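Local coordinates for protein FMN Adenylyltransferase (Candida glabrata, PDB 3FWK) that catalyses the transfer of an adenylyl group from ATP to FMN, the step that makes FAD, and has a Rossmann-like alpha/beta fold, at residues Ile32-Thr35 / Gln36-Ile39; Asn40-Lys43 / Ser44-Asn48; Glu149-Glu152 / Thr153-Gln156; Leu248-Asn251 / Phe252-Glu255; Leu294-Asp297 / Lys298-Arg301. All coordinates share one frame; numbering follows the deposited sequence. Where two conformers were deposited one is given.

Interaction 1. Residues Ile32-Thr35 / Gln36-Ile39; sequences IAQT and QRAI
Arg37 folds its guanidinium back over the preceding turn of helix 31-50, so that one face of the flat group lies on the backbone of Gln34. Gln34 CA sits 3.4 Å above that plane, displaced from the middle of the group. The bend is made at chi3 (-59°), which turns the arginine toward the N-terminal end of the helix and sets its NH2 3.6 Å from Gln34 CB and its NH1 3.7 Å from Ala33 CB. Small Ala33 leaves room for this, and the long aliphatic part of arginine can follow the helix surface while its charge stays near solvent. The amide of Gln34 is turned 70° from the guanidinium plane and bonds instead to Asn204.

One turn on from Ile32, Gln36 crosses it at a slant: NE2 lies 3.9 Å from Ile32 CG2, and the amide goes on to donate to the carbonyls of Tyr21 and Ile24. Below the side chains run regular i to i+4 bonds, such as Gln36 N to Ile32 O at 2.9 Å, nearly straight at 163°. Thr35 turns its hydroxyl back to the carbonyl of Ile31, as threonines in helices often do, and Thr35 CG2 lies 4.2 Å from Ile39 CD1. Ile32, Thr35 and Ile39 thus form the apolar side of the helix, packed against Tyr21 of helix 7-23 and against Ser207 and Phe208 of helix 202-212.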
loop_
_atom_site.group_PDB
_atom_site.type_symbol
_atom_site.label_atom_id
_atom_site.label_comp_id
_atom_site.label_asym_id
_atom_site.label_seq_id
_atom_site.Cartn_x
_atom_site.Cartn_y
_atom_site.Cartn_z
ATOM N N ILE A 32 11.707 7.907 11.852
ATOM C CA ILE A 32 10.385 8.423 12.207
ATOM C C ILE A 32 10.257 9.881 11.759
ATOM O O ILE A 32 9.265 10.261 11.145
ATOM C CB ILE A 32 10.060 8.234 13.683
ATOM C CG1 ILE A 32 9.819 6.762 13.976
ATOM C CG2 ILE A 32 8.862 9.070 14.078
ATOM C CD1 ILE A 32 9.834 6.419 15.454
ATOM N N ALA A 33 11.262 10.727 12.047
ATOM C CA ALA A 33 11.157 12.119 11.616
ATOM C C ALA A 33 11.092 12.240 10.089
ATOM O O ALA A 33 10.314 13.041 9.575
ATOM C CB ALA A 33 12.345 12.935 12.157
ATOM N N GLN A 34 11.872 11.433 9.371
ATOM C CA GLN A 34 11.815 11.442 7.926
ATOM C C GLN A 34 10.409 11.036 7.410
ATOM O O GLN A 34 9.907 11.597 6.441
ATOM C CB GLN A 34 12.873 10.502 7.380
ATOM C CG GLN A 34 13.027 10.523 5.861
ATOM C CD GLN A 34 13.927 9.404 5.402
ATOM O OE1 GLN A 34 13.631 8.232 5.603
ATOM N NE2 GLN A 34 15.068 9.755 4.804
ATOM N N THR A 35 9.807 10.069 8.089
ATOM C CA THR A 35 8.449 9.623 7.749
ATOM C C THR A 35 7.433 10.723 8.025
ATOM O O THR A 35 6.514 10.937 7.239
ATOM C CB THR A 35 8.103 8.322 8.512
ATOM O OG1 THR A 35 9.123 7.362 8.282
ATOM C CG2 THR A 35 6.749 7.777 8.071
ATOM N N GLN A 36 7.582 11.432 9.154
ATOM C CA GLN A 36 6.728 12.571 9.413
ATOM C C GLN A 36 6.791 13.601 8.290
ATOM O O GLN A 36 5.764 14.141 7.860
ATOM C CB GLN A 36 7.057 13.225 10.781
ATOM C CG GLN A 36 6.779 12.249 11.932
ATOM C CD GLN A 36 7.307 12.712 13.268
ATOM O OE1 GLN A 36 8.297 13.413 13.326
ATOM N NE2 GLN A 36 6.686 12.288 14.351
ATOM N N ARG A 37 8.011 13.928 7.859
ATOM C CA ARG A 37 8.174 14.841 6.746
ATOM C C ARG A 37 7.489 14.325 5.469
ATOM O O ARG A 37 6.844 15.107 4.746
ATOM C CB ARG A 37 9.664 15.120 6.496
ATOM C CG ARG A 37 10.327 15.847 7.698
ATOM C CD ARG A 37 11.777 16.317 7.346
ATOM N NE ARG A 37 12.720 15.277 6.938
ATOM C CZ ARG A 37 13.497 14.575 7.757
ATOM N NH1 ARG A 37 13.351 14.685 9.076
ATOM N NH2 ARG A 37 14.387 13.734 7.264
ATOM N N ALA A 38 7.604 13.023 5.223
ATOM C CA ALA A 38 6.978 12.439 4.028
ATOM C C ALA A 38 5.451 12.527 4.134
ATOM O O ALA A 38 4.775 12.820 3.122
ATOM C CB ALA A 38 7.413 10.995 3.895
ATOM N N ILE A 39 4.914 12.315 5.333
ATOM C CA ILE A 39 3.457 12.483 5.547
ATOM C C ILE A 39 3.010 13.891 5.258
ATOM O O ILE A 39 1.999 14.132 4.587
ATOM C CB ILE A 39 3.057 12.052 6.977
ATOM C CG1 ILE A 39 3.258 10.554 7.167
ATOM C CG2 ILE A 39 1.645 12.516 7.314
ATOM C CD1 ILE A 39 3.247 10.095 8.644
#

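Interaction 2. Residues Asn40-Lys43 / Ser44-Asn48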
loop_
_atom_site.group_PDB
_atom_site.type_symbol
_atom_site.label_atom_id
_atom_site.label_comp_id
_atom_site.label_asym_id
_atom_site.label_seq_id
_atom_site.Cartn_x
_atom_site.Cartn_y
_atom_site.Cartn_z
ATOM N N ASN A 40 3.761 14.869 5.769
ATOM C CA ASN A 40 3.398 16.255 5.523
ATOM C C ASN A 40 3.398 16.616 4.038
ATOM O O ASN A 40 2.514 17.324 3.576
ATOM C CB ASN A 40 4.302 17.181 6.333
ATOM C CG ASN A 40 3.990 17.121 7.815
ATOM O OD1 ASN A 40 2.858 16.869 8.201
ATOM N ND2 ASN A 40 5.003 17.344 8.638
ATOM N N THR A 41 4.382 16.107 3.295
ATOM C CA THR A 41 4.375 16.351 1.856
ATOM C C THR A 41 3.169 15.696 1.181
ATOM O O THR A 41 2.498 16.336 0.345
ATOM C CB THR A 41 5.663 15.842 1.214
ATOM O OG1 THR A 41 6.732 16.613 1.753
ATOM C CG2 THR A 41 5.675 16.010 -0.308
ATOM N N THR A 42 2.866 14.442 1.547
ATOM C CA THR A 42 1.687 13.773 0.965
ATOM C C THR A 42 0.396 14.541 1.271
ATOM O O THR A 42 -0.465 14.706 0.412
ATOM C CB THR A 42 1.636 12.329 1.468
ATOM O OG1 THR A 42 2.768 11.620 0.974
ATOM C CG2 THR A 42 0.321 11.641 1.063
ATOM N N LYS A 43 0.250 14.967 2.529
ATOM C CA LYS A 43 -0.943 15.729 2.924
ATOM C C LYS A 43 -1.084 16.997 2.116
ATOM O O LYS A 43 -2.174 17.339 1.684
ATOM C CB LYS A 43 -0.876 16.114 4.409
ATOM C CG LYS A 43 -1.151 15.017 5.395
ATOM C CD LYS A 43 -1.236 15.691 6.810
ATOM C CE LYS A 43 -1.656 14.780 7.910
ATOM N NZ LYS A 43 -2.259 15.630 9.013
ATOM N N SER A 44 0.024 17.707 1.886
ATOM C CA SER A 44 -0.078 18.921 1.098
ATOM C C SER A 44 -0.489 18.635 -0.348
ATOM O O SER A 44 -1.302 19.360 -0.920
ATOM C CB SER A 44 1.247 19.663 1.140
ATOM O OG SER A 44 1.131 20.873 0.446
ATOM N N ILE A 45 0.062 17.580 -0.946
ATOM C CA ILE A 45 -0.313 17.228 -2.303
ATOM C C ILE A 45 -1.828 16.979 -2.349
ATOM O O ILE A 45 -2.505 17.460 -3.264
ATOM C CB ILE A 45 0.488 15.990 -2.776
ATOM C CG1 ILE A 45 1.968 16.384 -2.990
ATOM C CG2 ILE A 45 -0.109 15.408 -4.051
ATOM C CD1 ILE A 45 2.906 15.185 -3.067
ATOM N N LEU A 46 -2.373 16.214 -1.395
ATOM C CA LEU A 46 -3.791 15.899 -1.454
ATOM C C LEU A 46 -4.673 17.083 -1.089
ATOM O O LEU A 46 -5.608 17.444 -1.823
ATOM C CB LEU A 46 -4.087 14.684 -0.583
ATOM C CG LEU A 46 -3.562 13.366 -1.147
ATOM C CD1 LEU A 46 -3.684 12.243 -0.139
ATOM C CD2 LEU A 46 -4.220 13.004 -2.472
ATOM N N ILE A 47 -4.408 17.695 0.071
ATOM C CA ILE A 47 -5.298 18.732 0.575
ATOM C C ILE A 47 -5.166 20.032 -0.220
ATOM O O ILE A 47 -6.164 20.708 -0.481
ATOM C CB ILE A 47 -5.019 18.969 2.072
ATOM C CG1 ILE A 47 -5.388 17.706 2.858
ATOM C CG2 ILE A 47 -5.749 20.213 2.596
ATOM C CD1 ILE A 47 -4.964 17.675 4.319
ATOM N N ASN A 48 -3.947 20.397 -0.600
ATOM C CA ASN A 48 -3.714 21.663 -1.290
ATOM C C ASN A 48 -3.753 21.556 -2.787
ATOM O O ASN A 48 -4.213 22.475 -3.441
ATOM C CB ASN A 48 -2.385 22.305 -0.850
ATOM C CG ASN A 48 -2.338 22.580 0.644
ATOM O OD1 ASN A 48 -3.343 22.952 1.231
ATOM N ND2 ASN A 48 -1.177 22.401 1.249
#
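With chi1 of -71° and chi2 of 164°, Ile45 swings CG1 beside its own backbone N and stretches CD1 back along the helix, to 4.0 Å from the CG2 methyl of Thr41. Thr41 meets it with that methyl because its OG1 is turned the other way, beside its own backbone N, where it makes a weak bond to the carbonyl of Arg37. Leu46 lies one residue further round, its CD1 4.2 Å from Thr42 CG2. Each pair is spaced i to i+4, the natural stagger of an alpha-helix, and a beta-branched threonine offers both a methyl for its neighbour and a hydroxyl for a carbonyl. The Thr42 hydroxyl reaches the carbonyls of Ala38 and Pro196 and the indole NH of Trp200.

Helix 31-50 runs regularly here, with Ile47 N bonded to Lys43 O at 2.8 Å and an angle of 167°, before widening into a pi-type turn at 45-48. In one of two Ser44 conformers the Asn48 amide, approached nearly in its plane, gives ND2 to Ser44 OG at 2.9 Å. Lys43 extends its chain past Thr18 and Leu22 of helix 7-23 to a salt bridge with Glu84 of helix 69-86, whose Cys81 also packs against Leu46.

Interaction 3. Residues Glu149-Glu152 / Thr153-Gln156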
loop_
_atom_site.group_PDB
_atom_site.type_symbol
_atom_site.label_atom_id
_atom_site.label_comp_id
_atom_site.label_asym_id
_atom_site.label_seq_id
_atom_site.Cartn_x
_atom_site.Cartn_y
_atom_site.Cartn_z
ATOM N N GLU A 149 -4.955 -1.140 -21.383
ATOM C CA GLU A 149 -6.211 -1.689 -21.917
ATOM C C GLU A 149 -7.241 -1.915 -20.802
ATOM O O GLU A 149 -8.431 -1.626 -20.947
ATOM C CB GLU A 149 -5.952 -3.000 -22.697
ATOM C CG GLU A 149 -5.253 -2.753 -24.056
ATOM C CD GLU A 149 -4.705 -4.002 -24.696
ATOM O OE1 GLU A 149 -4.419 -5.023 -24.041
ATOM O OE2 GLU A 149 -4.503 -3.956 -25.927
ATOM N N ALA A 150 -6.789 -2.447 -19.666
ATOM C CA ALA A 150 -7.700 -2.665 -18.541
ATOM C C ALA A 150 -8.273 -1.334 -18.050
ATOM O O ALA A 150 -9.456 -1.244 -17.685
ATOM C CB ALA A 150 -6.966 -3.396 -17.394
ATOM N N PHE A 151 -7.454 -0.285 -18.037
ATOM C CA PHE A 151 -7.919 1.030 -17.598
ATOM C C PHE A 151 -8.843 1.654 -18.641
ATOM O O PHE A 151 -9.743 2.402 -18.281
ATOM C CB PHE A 151 -6.746 1.952 -17.235
ATOM C CG PHE A 151 -6.355 1.875 -15.802
ATOM C CD1 PHE A 151 -7.157 2.418 -14.815
ATOM C CD2 PHE A 151 -5.168 1.282 -15.440
ATOM C CE1 PHE A 151 -6.758 2.379 -13.451
ATOM C CE2 PHE A 151 -4.774 1.205 -14.093
ATOM C CZ PHE A 151 -5.565 1.748 -13.109
ATOM N N GLU A 152 -8.651 1.345 -19.918
ATOM C CA GLU A 152 -9.600 1.839 -20.934
ATOM C C GLU A 152 -10.986 1.271 -20.688
ATOM O O GLU A 152 -11.992 1.993 -20.762
ATOM C CB GLU A 152 -9.105 1.488 -22.333
ATOM C CG GLU A 152 -10.081 1.888 -23.424
ATOM C CD GLU A 152 -10.434 3.369 -23.381
ATOM O OE1 GLU A 152 -9.502 4.206 -23.223
ATOM O OE2 GLU A 152 -11.652 3.682 -23.498
ATOM N N THR A 153 -11.053 -0.019 -20.370
ATOM C CA THR A 153 -12.329 -0.636 -20.042
ATOM C C THR A 153 -12.948 -0.038 -18.789
ATOM O O THR A 153 -14.152 0.252 -18.746
ATOM C CB THR A 153 -12.171 -2.159 -19.922
ATOM O OG1 THR A 153 -11.740 -2.651 -21.191
ATOM C CG2 THR A 153 -13.474 -2.814 -19.460
ATOM N N PHE A 154 -12.124 0.197 -17.776
ATOM C CA PHE A 154 -12.565 0.869 -16.569
ATOM C C PHE A 154 -13.186 2.233 -16.860
ATOM O O PHE A 154 -14.253 2.562 -16.346
ATOM C CB PHE A 154 -11.374 1.004 -15.616
ATOM C CG PHE A 154 -11.648 1.895 -14.475
ATOM C CD1 PHE A 154 -12.357 1.447 -13.398
ATOM C CD2 PHE A 154 -11.223 3.220 -14.506
ATOM C CE1 PHE A 154 -12.637 2.300 -12.305
ATOM C CE2 PHE A 154 -11.503 4.087 -13.454
ATOM C CZ PHE A 154 -12.167 3.638 -12.357
ATOM N N LEU A 155 -12.553 3.015 -17.713
ATOM C CA LEU A 155 -13.098 4.341 -18.020
ATOM C C LEU A 155 -14.434 4.266 -18.796
ATOM O O LEU A 155 -15.311 5.125 -18.589
ATOM C CB LEU A 155 -12.044 5.204 -18.730
ATOM C CG LEU A 155 -11.370 6.361 -17.969
ATOM C CD1 LEU A 155 -12.353 7.516 -17.710
ATOM C CD2 LEU A 155 -10.678 5.894 -16.676
ATOM N N GLN A 156 -14.646 3.205 -19.585
ATOM C CA GLN A 156 -15.968 2.989 -20.232
ATOM C C GLN A 156 -17.057 2.739 -19.186
ATOM O O GLN A 156 -18.201 3.155 -19.366
ATOM C CB GLN A 156 -15.916 1.797 -21.194
ATOM C CG GLN A 156 -15.068 2.017 -22.434
ATOM C CD GLN A 156 -14.820 0.717 -23.248
ATOM O OE1 GLN A 156 -15.134 -0.396 -22.798
ATOM N NE2 GLN A 156 -14.232 0.869 -24.438
HETATM O O HOH W 1 -9.585 -2.198 -23.481
#
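The side chains of Phe151 and Phe154 run alongside each other and point the same way, with their ring planes nearly perpendicular, and meet at the rim: Phe154 CD2 comes up to the edge of the Phe151 ring, near its plane, 4.2 Å from Phe151 CD1. Phe151 O lies at the edge of the Phe154 ring in turn. Other aromatics join them: Phe151 stacks with Trp188, while Phe154 meets Tyr137 edge-to-face and Phe158 at an inclined angle. Phe154 holds its CG anti to the backbone N, with chi1 at 169°, and this carries the ring alongside its neighbour.

On the polar side another pair of flat groups passes without joining. The carboxylate of Glu152 and the amide of Gln156 have planes 71° apart, and Glu152 OE2 stays 3.9 Å from Gln156 NE2. Water 1 gives a hydrogen to Glu149 O at 2.8 Å and lies 3.2 Å from Thr153 OG1, so it links a helix carbonyl to the hydroxyl one turn on. That carbonyl also accepts Thr153 N at 3.1 Å.

Polar residues suit this outer side, and large aromatics the inner one. Helix 147-157 is amphipathic, laying Phe151 and Phe154 over the sheet, where they touch Ile164 of strand 163-165, Val110 of strand 107-111 and, in strand 61-64, Ser64 and Ser62 respectively.

Interaction 4. Residues Leu248-Asn251 / Phe252-Glu255; sequences LKLN and FEWE
Phe252, Leu250 and Asn251 carry this turn, and the first of them receives the other two. Asn251 sets its CB over the centre of the Phe252 ring, 4.0 Å from the centroid and only 7° off the ring normal, a CH-pi contact between adjacent residues. The ring comes to lie there because chi1 of -52° puts Phe252 CG beside its own backbone N and so folds it back toward Asn251. The Leu250 side chain crosses that of Phe252 at about a right angle, with CD1 4.2 Å from Phe252 CD2. A branched leucine can thus turn one methyl to the aromatic while its other, CD2, faces the aliphatic part of Glu253. That side chain has two conformers; in one of them water 3 links its carboxylate back to Leu250 N.

Water replaces direct bonds across the turn. Water 2 donates to Leu250 O at 2.8 Å and accepts from Glu253 N at 3.0 Å. Water 5 gives its hydrogens to Asn251 O and to Glu255 OE1, the latter at 2.7 Å, and takes the N-H of Trp254. Glu255 also bonds to Ser207 through OE2.

Phe252 also packs on Ile31 of helix 31-50 and Leu210 of helix 202-212. It occupies the N-cap position of helix 253-257, and since its side chain has no acceptor, the arrangement belongs to a helix start whose first N-H groups are met by water.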
loop_
_atom_site.group_PDB
_atom_site.type_symbol
_atom_site.label_atom_id
_atom_site.label_comp_id
_atom_site.label_asym_id
_atom_site.label_seq_id
_atom_site.Cartn_x
_atom_site.Cartn_y
_atom_site.Cartn_z
ATOM N N LEU A 248 20.302 -9.605 11.617
ATOM C CA LEU A 248 19.797 -8.315 11.200
ATOM C C LEU A 248 19.176 -7.634 12.399
ATOM O O LEU A 248 18.598 -8.288 13.293
ATOM C CB LEU A 248 18.757 -8.448 10.101
ATOM C CG LEU A 248 19.248 -9.096 8.824
ATOM C CD1 LEU A 248 18.164 -9.076 7.757
ATOM C CD2 LEU A 248 20.482 -8.386 8.299
ATOM N N LYS A 249 19.260 -6.311 12.378
ATOM C CA LYS A 249 18.696 -5.523 13.453
ATOM C C LYS A 249 17.421 -4.857 12.985
ATOM O O LYS A 249 17.235 -4.560 11.801
ATOM C CB LYS A 249 19.694 -4.494 13.989
ATOM C CG LYS A 249 20.958 -5.129 14.605
ATOM C CD LYS A 249 21.910 -4.076 15.160
ATOM C CE LYS A 249 23.359 -4.453 14.886
ATOM N NZ LYS A 249 23.688 -4.272 13.450
ATOM N N LEU A 250 16.533 -4.647 13.909
ATOM C CA LEU A 250 15.223 -4.103 13.615
ATOM C C LEU A 250 15.234 -2.597 13.801
ATOM O O LEU A 250 15.573 -2.108 14.877
ATOM C CB LEU A 250 14.211 -4.743 14.554
ATOM C CG LEU A 250 12.757 -4.243 14.457
ATOM C CD1 LEU A 250 12.149 -4.378 13.055
ATOM C CD2 LEU A 250 11.872 -5.000 15.441
ATOM N N ASN A 251 14.816 -1.856 12.774
ATOM C CA ASN A 251 14.726 -0.402 12.829
ATOM C C ASN A 251 13.401 0.136 13.342
ATOM O O ASN A 251 13.280 1.353 13.528
ATOM C CB ASN A 251 15.026 0.233 11.471
ATOM C CG ASN A 251 16.489 0.200 11.151
ATOM O OD1 ASN A 251 17.263 0.951 11.765
ATOM N ND2 ASN A 251 16.906 -0.646 10.202
ATOM N N PHE A 252 12.414 -0.742 13.593
ATOM C CA PHE A 252 11.052 -0.316 13.864
ATOM C C PHE A 252 10.541 -0.820 15.201
ATOM O O PHE A 252 9.339 -0.983 15.393
ATOM C CB PHE A 252 10.130 -0.764 12.717
ATOM C CG PHE A 252 10.656 -0.340 11.374
ATOM C CD1 PHE A 252 10.739 1.020 11.067
ATOM C CD2 PHE A 252 11.197 -1.272 10.469
ATOM C CE1 PHE A 252 11.276 1.439 9.842
ATOM C CE2 PHE A 252 11.747 -0.838 9.254
ATOM C CZ PHE A 252 11.779 0.501 8.949
ATOM N N GLU A 253 11.452 -1.022 16.142
ATOM C CA GLU A 253 11.058 -1.499 17.450
ATOM C C GLU A 253 10.064 -0.583 18.144
ATOM O O GLU A 253 9.065 -1.051 18.710
ATOM C CB GLU A 253 12.295 -1.741 18.338
ATOM C CG GLU A 253 13.030 -3.034 18.010
ATOM C CD GLU A 253 14.428 -3.162 18.628
ATOM O OE1 GLU A 253 14.917 -2.201 19.269
ATOM O OE2 GLU A 253 15.047 -4.233 18.429
ATOM N N TRP A 254 10.316 0.722 18.107
ATOM C CA TRP A 254 9.430 1.642 18.819
ATOM C C TRP A 254 8.033 1.602 18.233
ATOM O O TRP A 254 7.041 1.541 18.957
ATOM C CB TRP A 254 9.999 3.067 18.827
ATOM C CG TRP A 254 9.251 3.904 19.796
ATOM C CD1 TRP A 254 9.564 4.118 21.137
ATOM C CD2 TRP A 254 8.042 4.615 19.548
ATOM N NE1 TRP A 254 8.628 4.934 21.700
ATOM C CE2 TRP A 254 7.669 5.245 20.767
ATOM C CE3 TRP A 254 7.216 4.771 18.410
ATOM C CZ2 TRP A 254 6.511 6.003 20.883
ATOM C CZ3 TRP A 254 6.073 5.512 18.517
ATOM C CH2 TRP A 254 5.720 6.130 19.751
ATOM N N GLU A 255 7.953 1.653 16.904
ATOM C CA GLU A 255 6.672 1.677 16.222
ATOM C C GLU A 255 5.869 0.441 16.548
ATOM O O GLU A 255 4.646 0.543 16.739
ATOM C CB GLU A 255 6.889 1.734 14.701
ATOM C CG GLU A 255 7.492 3.027 14.193
ATOM C CD GLU A 255 9.031 3.011 14.076
ATOM O OE1 GLU A 255 9.692 2.450 14.968
ATOM O OE2 GLU A 255 9.542 3.555 13.065
HETATM O O HOH W 2 14.299 -0.153 16.359
HETATM O O HOH W 3 16.853 -5.971 16.488
HETATM O O HOH W 4 12.229 3.909 12.950
HETATM O O HOH W 5 12.070 2.493 16.265
#

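Interaction 5. Residues Leu294-Asp297 / Lys298-Arg301; sequences LVDD and KLER
The chain turns through a short 3-10 segment, with Leu299 N donating to Asp296 O at 2.9 Å from well above the carbonyl plane, and a weak bond follows from Glu300 N to Asp297 O. Asp296 is the polar centre. Its chi1 of -176° swings the carboxylate forward over the turn, where OD1 accepts both the backbone N of Lys298 at 2.9 Å and the ammonium NZ of the same lysine at 2.8 Å. The two donors arrive from opposite faces of the carboxylate plane, NZ on the syn side. Lysine suits the place because its chain, bent at chi3 and chi4, can curl back to its second neighbour. Beneath, Leu294 and Leu299 cross at about a right angle, Leu294 CD1 standing 4.1 Å from Leu299 CB. Water 6 joins Asp297 O to Glu300 OE1, donating to the latter at 2.6 Å.

Asp297 OD1, which also accepts from Leu202 N, and Glu300 OE1 lie 4.7 Å apart. Arg169, in salt bridges to both, and Lys69, paired with the other oxygen of Glu300, probably offset their repulsion. Likewise the two donors on Asp296 OD1 would be expected to stabilise its negative charge.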
loop_
_atom_site.group_PDB
_atom_site.type_symbol
_atom_site.label_atom_id
_atom_site.label_comp_id
_atom_site.label_asym_id
_atom_site.label_seq_id
_atom_site.Cartn_x
_atom_site.Cartn_y
_atom_site.Cartn_z
ATOM N N LEU A 294 14.130 -5.312 5.948
ATOM C CA LEU A 294 14.809 -4.695 4.802
ATOM C C LEU A 294 14.494 -3.210 4.705
ATOM O O LEU A 294 13.318 -2.838 4.644
ATOM C CB LEU A 294 14.344 -5.372 3.493
ATOM C CG LEU A 294 15.196 -4.930 2.290
ATOM C CD1 LEU A 294 16.498 -5.742 2.252
ATOM C CD2 LEU A 294 14.453 -5.067 0.954
ATOM N N VAL A 295 15.536 -2.370 4.661
ATOM C CA VAL A 295 15.316 -0.944 4.502
ATOM C C VAL A 295 16.068 -0.377 3.302
ATOM O O VAL A 295 15.956 0.817 3.027
ATOM C CB VAL A 295 15.654 -0.130 5.779
ATOM C CG1 VAL A 295 14.657 -0.496 6.908
ATOM C CG2 VAL A 295 17.107 -0.395 6.208
ATOM N N ASP A 296 16.772 -1.211 2.540
ATOM C CA ASP A 296 17.458 -0.737 1.327
ATOM C C ASP A 296 16.551 -0.860 0.115
ATOM O O ASP A 296 16.281 -1.959 -0.372
ATOM C CB ASP A 296 18.749 -1.549 1.159
ATOM C CG ASP A 296 19.605 -1.086 -0.008
ATOM O OD1 ASP A 296 19.136 -0.276 -0.861
ATOM O OD2 ASP A 296 20.761 -1.564 -0.066
ATOM N N ASP A 297 16.108 0.296 -0.409
ATOM C CA ASP A 297 15.218 0.336 -1.550
ATOM C C ASP A 297 15.763 -0.426 -2.734
ATOM O O ASP A 297 14.971 -0.961 -3.507
ATOM C CB ASP A 297 14.915 1.769 -1.988
ATOM C CG ASP A 297 14.279 2.595 -0.862
ATOM O OD1 ASP A 297 13.076 2.881 -0.940
ATOM O OD2 ASP A 297 14.995 2.929 0.135
ATOM N N LYS A 298 17.085 -0.470 -2.886
ATOM C CA LYS A 298 17.669 -1.121 -4.075
ATOM C C LYS A 298 17.449 -2.616 -4.061
ATOM O O LYS A 298 17.561 -3.246 -5.101
ATOM C CB LYS A 298 19.169 -0.861 -4.160
ATOM C CG LYS A 298 19.489 0.612 -4.440
ATOM C CD LYS A 298 20.980 0.897 -4.522
ATOM C CE LYS A 298 21.700 0.692 -3.206
ATOM N NZ LYS A 298 21.038 1.398 -2.064
ATOM N N LEU A 299 17.171 -3.187 -2.885
ATOM C CA LEU A 299 17.039 -4.632 -2.739
ATOM C C LEU A 299 15.595 -5.084 -2.575
ATOM O O LEU A 299 15.328 -6.275 -2.375
ATOM C CB LEU A 299 17.844 -5.098 -1.539
ATOM C CG LEU A 299 19.344 -4.782 -1.581
ATOM C CD1 LEU A 299 19.980 -5.237 -0.273
ATOM C CD2 LEU A 299 20.026 -5.420 -2.769
ATOM N N GLU A 300 14.648 -4.167 -2.735
ATOM C CA GLU A 300 13.253 -4.470 -2.523
ATOM C C GLU A 300 12.732 -5.615 -3.396
ATOM O O GLU A 300 11.905 -6.407 -2.939
ATOM C CB GLU A 300 12.426 -3.195 -2.722
ATOM C CG GLU A 300 10.959 -3.327 -2.366
ATOM C CD GLU A 300 10.223 -2.000 -2.378
ATOM O OE1 GLU A 300 10.874 -0.942 -2.435
ATOM O OE2 GLU A 300 8.979 -2.016 -2.320
ATOM N N ARG A 301 13.219 -5.696 -4.634
ATOM C CA ARG A 301 12.799 -6.703 -5.585
ATOM C C ARG A 301 13.843 -7.798 -5.765
ATOM O O ARG A 301 13.793 -8.522 -6.749
ATOM C CB ARG A 301 12.413 -6.029 -6.902
ATOM C CG ARG A 301 11.196 -5.152 -6.708
ATOM C CD ARG A 301 10.860 -4.255 -7.886
ATOM N NE ARG A 301 9.472 -3.733 -7.792
ATOM C CZ ARG A 301 9.043 -2.688 -7.052
ATOM N NH1 ARG A 301 7.757 -2.350 -7.091
ATOM N NH2 ARG A 301 9.861 -1.977 -6.281
HETATM O O HOH W 6 12.470 0.124 -4.260
#

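Interactions 1 and 2 are successive stretches of helix 31-50, with centres 13 Å apart. Interaction 3, on helix 147-157, lies across the molecule, about 35 Å from interaction 1 between centres and on the opposite side of the chain's centre, against the central sheet of the Rossmann-like fold. Interactions 4 and 5 come late in the chain, yet 4 returns to touch 1, where Ile32 packs on Glu255 and Trp254, and 5 touches 4 through Val295 on Phe252. Both pairs have centres 16 Å apart. The late segment 252-255 thus packs on helix 31-50, while helix 202-212 lies beside interactions 1, 4 and 5.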